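Local coordinates for uncharacterized protein (Pseudomonas aeruginosa PAO1, PDB 4R1D) that probably acts as a type VI secretion lipase effector of the alpha/beta-hydrolase family, Tle4, which binds calcium and is held in complex with its immunity protein Tli4, at residues A[293-298]-A[459-464]; A[438-443]-A[476-481]. All coordinates share one frame; numbering follows the deposited sequence.

Interaction 1 (A[293-298]-A[459-464]); sequences HMRCGY and LNDDEN
R295 reaches from the last turn of helix 289-296 to D461 in the loop before strand 477-479. Its CG lies beside the backbone N, anti to the carbonyl carbon, and bends at chi2 (-59°) and chi3 (-57°) then bring the guanidinium edge to the loop. NE donates to water 1. NH2 makes a salt bridge to D461 OD2 at 2.9 Å, nearly straight (165°) and in the guanidinium plane, while NH1 turns to W375 O. Water 1 lies within bonding distance of both R295 O and D461 OD2, so the guanidinium bonds this carboxylate oxygen directly and the carbonyl O can be linked to it only through water.

The loop is shaped by two successive Asx turns: D461 OD1 accepts from E463 N at 2.7 Å and D462 OD1 from N464 N at 2.8 Å, each from above the carboxylate plane. At the helix end, where G297 leaves helical geometry with positive phi, N464 ND2 donates to C296 O over 2.9 Å, from above the carbonyl plane, and also bonds R308 O. The CB of C296 rests 3.9 Å from N464 C, and E463 O receives a CA-H contact from C296 CA at 3.5 Å.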
ATOM      1  N   HIS A 293      15.519   0.033   4.614  1.00 16.51           N
ATOM      2  CA  HIS A 293      14.535  -1.041   4.614  1.00 15.67           C
ATOM      3  C   HIS A 293      14.715  -2.023   3.462  1.00 16.33           C
ATOM      4  O   HIS A 293      14.604  -3.226   3.664  1.00 16.32           O
ATOM      5  CB  HIS A 293      13.117  -0.464   4.657  1.00 14.78           C
ATOM      6  CG  HIS A 293      12.888   0.420   5.841  1.00 16.74           C
ATOM      7  ND1 HIS A 293      11.879   1.357   5.899  1.00 20.63           N
ATOM      8  CD2 HIS A 293      13.565   0.522   7.009  1.00 15.57           C
ATOM      9  CE1 HIS A 293      11.935   1.989   7.060  1.00 15.37           C
ATOM     10  NE2 HIS A 293      12.951   1.502   7.751  1.00 20.10           N
ATOM     11  N   MET A 294      15.021  -1.510   2.272  1.00 16.28           N
ATOM     12  CA  MET A 294      15.224  -2.359   1.115  1.00 14.65           C
ATOM     13  C   MET A 294      16.502  -3.183   1.214  1.00 16.74           C
ATOM     14  O   MET A 294      16.582  -4.267   0.650  1.00 15.67           O
ATOM     15  CB  MET A 294      15.209  -1.539  -0.181  1.00 14.69           C
ATOM     16  CG  MET A 294      13.824  -0.985  -0.517  1.00 16.90           C
ATOM     17  SD  MET A 294      13.768  -0.169  -2.116  1.00 16.54           S
ATOM     18  CE  MET A 294      13.823  -1.619  -3.173  1.00 17.61           C
ATOM     19  N   ARG A 295      17.501  -2.675   1.924  1.00 17.31           N
ATOM     20  CA  ARG A 295      18.748  -3.431   2.052  1.00 15.09           C
ATOM     21  C   ARG A 295      18.828  -4.292   3.320  1.00 16.20           C
ATOM     22  O   ARG A 295      19.596  -5.262   3.357  1.00 17.90           O
ATOM     23  CB  ARG A 295      19.972  -2.500   1.953  1.00 16.98           C
ATOM     24  CG  ARG A 295      20.168  -1.837   0.586  1.00 16.95           C
ATOM     25  CD  ARG A 295      20.320  -2.866  -0.505  1.00 17.13           C
ATOM     26  NE  ARG A 295      21.426  -3.779  -0.229  1.00 18.55           N
ATOM     27  CZ  ARG A 295      22.689  -3.551  -0.592  1.00 20.70           C
ATOM     28  NH1 ARG A 295      23.004  -2.444  -1.247  1.00 18.74           N
ATOM     29  NH2 ARG A 295      23.636  -4.440  -0.310  1.00 19.38           N
ATOM     30  N   CYS A 296      18.033  -3.972   4.345  1.00 15.71           N
ATOM     31  CA  CYS A 296      18.172  -4.637   5.650  1.00 16.91           C
ATOM     32  C   CYS A 296      16.895  -5.241   6.231  1.00 17.96           C
ATOM     33  O   CYS A 296      16.959  -5.933   7.245  1.00 19.57           O
ATOM     34  CB  CYS A 296      18.700  -3.662   6.708  1.00 18.07           C
ATOM     35  SG  CYS A 296      20.208  -2.777   6.275  1.00 19.56           S
ATOM     36  N   GLY A 297      15.748  -4.934   5.633  1.00 17.37           N
ATOM     37  CA  GLY A 297      14.464  -5.247   6.250  1.00 17.96           C
ATOM     38  C   GLY A 297      14.040  -4.160   7.220  1.00 17.50           C
ATOM     39  O   GLY A 297      14.835  -3.299   7.593  1.00 18.99           O
ATOM     40  N   TYR A 298      12.774  -4.176   7.634  1.00 18.65           N
ATOM     41  CA  TYR A 298      12.340  -3.286   8.699  1.00 18.59           C
ATOM     42  C   TYR A 298      12.898  -3.762  10.038  1.00 19.48           C
ATOM     43  O   TYR A 298      13.172  -4.943  10.211  1.00 23.06           O
ATOM     44  CB  TYR A 298      10.813  -3.228   8.767  1.00 16.59           C
ATOM     45  CG  TYR A 298      10.216  -2.386   7.671  1.00 17.09           C
ATOM     46  CD1 TYR A 298      10.218  -2.820   6.342  1.00 17.23           C
ATOM     47  CD2 TYR A 298       9.665  -1.149   7.957  1.00 17.38           C
ATOM     48  CE1 TYR A 298       9.678  -2.031   5.340  1.00 20.13           C
ATOM     49  CE2 TYR A 298       9.131  -0.360   6.962  1.00 18.62           C
ATOM     50  CZ  TYR A 298       9.139  -0.801   5.665  1.00 17.56           C
ATOM     51  OH  TYR A 298       8.611   0.010   4.684  1.00 25.68           O
ATOM     52  N   LEU A 459      30.742 -11.400  -3.632  1.00 42.41           N
ATOM     53  CA  LEU A 459      30.335 -11.370  -2.228  1.00 35.50           C
ATOM     54  C   LEU A 459      28.896 -10.901  -2.048  1.00 34.60           C
ATOM     55  O   LEU A 459      28.446  -9.963  -2.710  1.00 31.38           O
ATOM     56  CB  LEU A 459      31.273 -10.479  -1.409  1.00 30.26           C
ATOM     57  CG  LEU A 459      32.745 -10.887  -1.443  1.00 38.66           C
ATOM     58  CD1 LEU A 459      33.552 -10.054  -0.462  1.00 35.10           C
ATOM     59  CD2 LEU A 459      32.893 -12.373  -1.148  1.00 39.37           C
ATOM     60  N   ASN A 460      28.183 -11.559  -1.144  1.00 25.06           N
ATOM     61  CA  ASN A 460      26.814 -11.182  -0.835  1.00 24.53           C
ATOM     62  C   ASN A 460      26.668 -10.792   0.634  1.00 23.72           C
ATOM     63  O   ASN A 460      27.420 -11.254   1.490  1.00 23.95           O
ATOM     64  CB  ASN A 460      25.863 -12.328  -1.182  1.00 29.08           C
ATOM     65  CG  ASN A 460      25.799 -12.605  -2.680  1.00 44.99           C
ATOM     66  OD1 ASN A 460      26.172 -11.760  -3.499  1.00 41.96           O
ATOM     67  ND2 ASN A 460      25.319 -13.790  -3.042  1.00 49.38           N
ATOM     68  N   ASP A 461      25.715  -9.918   0.929  1.00 19.44           N
ATOM     69  CA  ASP A 461      25.473  -9.549   2.313  1.00 18.49           C
ATOM     70  C   ASP A 461      24.496 -10.542   2.948  1.00 14.46           C
ATOM     71  O   ASP A 461      24.104 -11.525   2.311  1.00 20.82           O
ATOM     72  CB  ASP A 461      24.996  -8.096   2.414  1.00 17.75           C
ATOM     73  CG  ASP A 461      23.610  -7.884   1.823  1.00 16.25           C
ATOM     74  OD1 ASP A 461      22.835  -8.854   1.735  1.00 18.44           O
ATOM     75  OD2 ASP A 461      23.290  -6.735   1.465  1.00 20.09           O
ATOM     76  N   ASP A 462      24.117 -10.299   4.195  1.00 18.34           N
ATOM     77  CA  ASP A 462      23.198 -11.200   4.892  1.00 22.55           C
ATOM     78  C   ASP A 462      21.756 -10.701   4.807  1.00 21.19           C
ATOM     79  O   ASP A 462      20.884 -11.167   5.543  1.00 19.59           O
ATOM     80  CB  ASP A 462      23.610 -11.365   6.354  1.00 22.81           C
ATOM     81  CG  ASP A 462      23.357 -10.117   7.178  1.00 20.57           C
ATOM     82  OD1 ASP A 462      23.150  -9.029   6.588  1.00 22.61           O
ATOM     83  OD2 ASP A 462      23.380 -10.222   8.418  1.00 24.67           O
ATOM     84  N   GLU A 463      21.530  -9.740   3.915  1.00 18.69           N
ATOM     85  CA  GLU A 463      20.209  -9.141   3.719  1.00 17.73           C
ATOM     86  C   GLU A 463      19.677  -8.452   4.967  1.00 18.89           C
ATOM     87  O   GLU A 463      18.499  -8.101   5.028  1.00 19.29           O
ATOM     88  CB  GLU A 463      19.202 -10.179   3.186  1.00 17.79           C
ATOM     89  CG  GLU A 463      19.506 -10.599   1.750  1.00 19.96           C
ATOM     90  CD  GLU A 463      18.419 -11.441   1.111  1.00 21.67           C
ATOM     91  OE1 GLU A 463      17.232 -11.275   1.470  1.00 21.93           O
ATOM     92  OE2 GLU A 463      18.756 -12.267   0.239  1.00 17.85           O
ATOM     93  N   ASN A 464      20.560  -8.233   5.947  1.00 16.51           N
ATOM     94  CA  ASN A 464      20.184  -7.584   7.195  1.00 20.06           C
ATOM     95  C   ASN A 464      21.197  -6.505   7.629  1.00 20.20           C
ATOM     96  O   ASN A 464      21.128  -5.995   8.743  1.00 21.11           O
ATOM     97  CB  ASN A 464      19.985  -8.618   8.324  1.00 19.62           C
ATOM     98  CG  ASN A 464      18.645  -9.370   8.227  1.00 23.42           C
ATOM     99  OD1 ASN A 464      18.603 -10.597   8.289  1.00 21.68           O
ATOM    100  ND2 ASN A 464      17.549  -8.626   8.096  1.00 21.13           N
TER
HETATM  101  O   HOH W   1      20.733  -6.338   0.912  1.00 17.30           O
HETATM  102  O   HOH W   2      22.254  -5.767   4.003  1.00 19.27           O

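Interaction 2 (A[438-443]-A[476-481]); sequences HSWRDL and PTIVQG
The two backbones come nearest at D442 and G481, whose CA atoms lie 5.4 Å apart, and separate to 6.8 Å between W440 and Q480. Segment 438-443 is an irregular loop running into strand 443-446; segment 476-481 holds strand 477-479 and then runs on past W440 to G481, beside D442. Water 3 joins them, donating to D442 O and to V479 O at 2.7 Å each. H438 and Q480 stack: Q480 CG sits over the centre of the imidazole, 3.5 Å from its centroid and 7° off the ring normal, a CH-pi contact, and the amide beyond lies 12° from parallel to the ring. Q480 gets there with CG anti to its backbone N (chi1 -165°) and an extended chain. Beside them W440 brings CZ3 to I478 CG2 at 3.8 Å, and its indole NH is bonded to E299. The other branch of I478, through CD1, packs on L443 CD1 at 4.0 Å. D442 carries a salt bridge to R333. Strand 477-479 is the outermost strand of a small mixed sheet and pairs antiparallel with 443-446, while helix 289-296 lies against W440, L443 and I478, with H292 stacked on the W440 ring.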
ATOM      1  N   HIS A 438      17.318   9.028  15.137  1.00 24.75           N
ATOM      2  CA  HIS A 438      18.323   9.119  14.076  1.00 21.41           C
ATOM      3  C   HIS A 438      17.719   9.033  12.677  1.00 20.21           C
ATOM      4  O   HIS A 438      18.234   9.646  11.736  1.00 21.93           O
ATOM      5  CB  HIS A 438      19.452   8.092  14.274  1.00 28.71           C
ATOM      6  CG  HIS A 438      19.124   6.708  13.804  1.00 29.89           C
ATOM      7  ND1 HIS A 438      18.436   5.800  14.580  1.00 38.38           N
ATOM      8  CD2 HIS A 438      19.424   6.064  12.649  1.00 23.66           C
ATOM      9  CE1 HIS A 438      18.308   4.664  13.916  1.00 31.46           C
ATOM     10  NE2 HIS A 438      18.898   4.799  12.742  1.00 28.81           N
ATOM     11  N   SER A 439      16.641   8.259  12.551  1.00 18.68           N
ATOM     12  CA  SER A 439      15.831   8.227  11.336  1.00 15.13           C
ATOM     13  C   SER A 439      16.606   7.796  10.086  1.00 18.04           C
ATOM     14  O   SER A 439      16.209   8.132   8.970  1.00 16.35           O
ATOM     15  CB  SER A 439      15.209   9.605  11.085  1.00 18.53           C
ATOM     16  OG  SER A 439      14.534  10.108  12.231  1.00 19.02           O
ATOM     17  N   TRP A 440      17.694   7.052  10.272  1.00 17.77           N
ATOM     18  CA  TRP A 440      18.566   6.655   9.161  1.00 19.57           C
ATOM     19  C   TRP A 440      18.938   7.840   8.279  1.00 17.30           C
ATOM     20  O   TRP A 440      19.126   7.702   7.064  1.00 18.94           O
ATOM     21  CB  TRP A 440      17.911   5.530   8.338  1.00 18.72           C
ATOM     22  CG  TRP A 440      17.692   4.332   9.186  1.00 19.52           C
ATOM     23  CD1 TRP A 440      16.505   3.874   9.675  1.00 21.46           C
ATOM     24  CD2 TRP A 440      18.706   3.469   9.713  1.00 19.35           C
ATOM     25  NE1 TRP A 440      16.715   2.761  10.461  1.00 22.11           N
ATOM     26  CE2 TRP A 440      18.059   2.493  10.497  1.00 21.06           C
ATOM     27  CE3 TRP A 440      20.098   3.421   9.587  1.00 20.56           C
ATOM     28  CZ2 TRP A 440      18.756   1.485  11.156  1.00 21.66           C
ATOM     29  CZ3 TRP A 440      20.791   2.422  10.239  1.00 19.95           C
ATOM     30  CH2 TRP A 440      20.122   1.466  11.017  1.00 22.94           C
ATOM     31  N   ARG A 441      19.076   9.003   8.905  1.00 19.40           N
ATOM     32  CA  ARG A 441      19.285  10.238   8.165  1.00 18.01           C
ATOM     33  C   ARG A 441      20.621  10.213   7.416  1.00 16.97           C
ATOM     34  O   ARG A 441      20.706  10.651   6.269  1.00 15.11           O
ATOM     35  CB  ARG A 441      19.195  11.433   9.109  1.00 17.73           C
ATOM     36  CG  ARG A 441      19.281  12.775   8.407  1.00 12.74           C
ATOM     37  CD  ARG A 441      20.720  13.339   8.413  1.00 19.04           C
ATOM     38  NE  ARG A 441      20.752  14.609   7.710  1.00 18.76           N
ATOM     39  CZ  ARG A 441      21.537  15.642   8.017  1.00 19.95           C
ATOM     40  NH1 ARG A 441      22.386  15.576   9.036  1.00 16.68           N
ATOM     41  NH2 ARG A 441      21.448  16.748   7.301  1.00 17.97           N
ATOM     42  N   ASP A 442      21.665   9.724   8.076  1.00 19.95           N
ATOM     43  CA  ASP A 442      22.908   9.410   7.384  1.00 17.86           C
ATOM     44  C   ASP A 442      22.947   7.915   7.227  1.00 18.68           C
ATOM     45  O   ASP A 442      22.954   7.184   8.217  1.00 24.96           O
ATOM     46  CB  ASP A 442      24.138   9.863   8.180  1.00 18.74           C
ATOM     47  CG  ASP A 442      24.244  11.366   8.278  1.00 21.99           C
ATOM     48  OD1 ASP A 442      23.748  12.055   7.365  1.00 23.23           O
ATOM     49  OD2 ASP A 442      24.824  11.869   9.263  1.00 24.11           O
ATOM     50  N   LEU A 443      22.945   7.454   5.984  1.00 16.77           N
ATOM     51  CA  LEU A 443      22.945   6.039   5.720  1.00 17.33           C
ATOM     52  C   LEU A 443      24.407   5.682   5.517  1.00 21.35           C
ATOM     53  O   LEU A 443      25.004   6.066   4.517  1.00 18.40           O
ATOM     54  CB  LEU A 443      22.127   5.739   4.469  1.00 16.82           C
ATOM     55  CG  LEU A 443      21.569   4.322   4.316  1.00 17.47           C
ATOM     56  CD1 LEU A 443      22.668   3.291   4.516  1.00 21.03           C
ATOM     57  CD2 LEU A 443      20.448   4.099   5.304  1.00 20.13           C
ATOM     58  N   PRO A 476      31.935  -4.026   4.763  1.00 23.08           N
ATOM     59  CA  PRO A 476      30.925  -2.976   4.930  1.00 20.84           C
ATOM     60  C   PRO A 476      29.700  -3.432   5.717  1.00 17.14           C
ATOM     61  O   PRO A 476      29.144  -4.512   5.470  1.00 21.60           O
ATOM     62  CB  PRO A 476      30.542  -2.619   3.487  1.00 18.43           C
ATOM     63  CG  PRO A 476      31.822  -2.876   2.714  1.00 21.10           C
ATOM     64  CD  PRO A 476      32.357  -4.151   3.351  1.00 20.49           C
ATOM     65  N   THR A 477      29.300  -2.582   6.654  1.00 20.69           N
ATOM     66  CA  THR A 477      28.168  -2.843   7.526  1.00 19.18           C
ATOM     67  C   THR A 477      27.382  -1.564   7.721  1.00 22.33           C
ATOM     68  O   THR A 477      27.937  -0.505   8.027  1.00 18.45           O
ATOM     69  CB  THR A 477      28.649  -3.335   8.905  1.00 23.37           C
ATOM     70  OG1 THR A 477      29.382  -4.560   8.750  1.00 21.45           O
ATOM     71  CG2 THR A 477      27.462  -3.562   9.841  1.00 23.34           C
ATOM     72  N   ILE A 478      26.069  -1.646   7.558  1.00 17.82           N
ATOM     73  CA  ILE A 478      25.254  -0.472   7.822  1.00 18.79           C
ATOM     74  C   ILE A 478      25.225  -0.189   9.317  1.00 23.10           C
ATOM     75  O   ILE A 478      24.886  -1.059  10.120  1.00 24.34           O
ATOM     76  CB  ILE A 478      23.842  -0.619   7.230  1.00 20.92           C
ATOM     77  CG1 ILE A 478      23.915  -0.397   5.711  1.00 19.38           C
ATOM     78  CG2 ILE A 478      22.892   0.379   7.879  1.00 21.13           C
ATOM     79  CD1 ILE A 478      22.626  -0.675   4.934  1.00 21.36           C
ATOM     80  N   VAL A 479      25.623   1.022   9.689  1.00 22.79           N
ATOM     81  CA  VAL A 479      25.655   1.406  11.087  1.00 22.75           C
ATOM     82  C   VAL A 479      24.898   2.709  11.296  1.00 23.68           C
ATOM     83  O   VAL A 479      24.828   3.559  10.407  1.00 26.00           O
ATOM     84  CB  VAL A 479      27.097   1.601  11.575  1.00 23.90           C
ATOM     85  CG1 VAL A 479      27.860   0.288  11.513  1.00 23.66           C
ATOM     86  CG2 VAL A 479      27.794   2.670  10.743  1.00 23.25           C
ATOM     87  N   GLN A 480      24.332   2.853  12.486  1.00 25.26           N
ATOM     88  CA  GLN A 480      23.586   4.037  12.859  1.00 30.62           C
ATOM     89  C   GLN A 480      24.466   5.283  12.769  1.00 35.10           C
ATOM     90  O   GLN A 480      25.627   5.262  13.190  1.00 28.79           O
ATOM     91  CB  GLN A 480      23.071   3.852  14.286  1.00 36.72           C
ATOM     92  CG  GLN A 480      21.986   4.804  14.717  1.00 44.96           C
ATOM     93  CD  GLN A 480      21.481   4.479  16.107  1.00 38.22           C
ATOM     94  OE1 GLN A 480      20.917   3.409  16.339  1.00 45.08           O
ATOM     95  NE2 GLN A 480      21.701   5.392  17.046  1.00 45.53           N
ATOM     96  N   GLY A 481      23.909   6.362  12.216  1.00 25.68           N
ATOM     97  CA  GLY A 481      24.584   7.647  12.174  1.00 31.03           C
ATOM     98  C   GLY A 481      24.491   8.345  13.516  1.00 31.52           C
ATOM     99  O   GLY A 481      24.061   7.734  14.492  1.00 37.47           O
TER
HETATM  100  O   HOH W   3      23.018   4.566   8.723  1.00 25.22           O

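Interactions 1 and 2 lie with their centres 13 Å apart, on the same side of the chain's centre, about 22 Å and 20 Å from it, and away from the calcium site. They touch directly, C296 SG packing on I478 CD1 at 3.5 Å. Along the chain their segments alternate: 293-298, 438-443, 459-464, 476-481. W440 and L443 meet helix 289-296 around T289 to H292, while I478 meets C296 at the same end that interaction 1 uses. The excursion between strands 443-446 and 477-479, neighbours in the mixed sheet and not the parallel one, includes loop 459-464, so both contacts converge on helix 289-296, with C296 common to them.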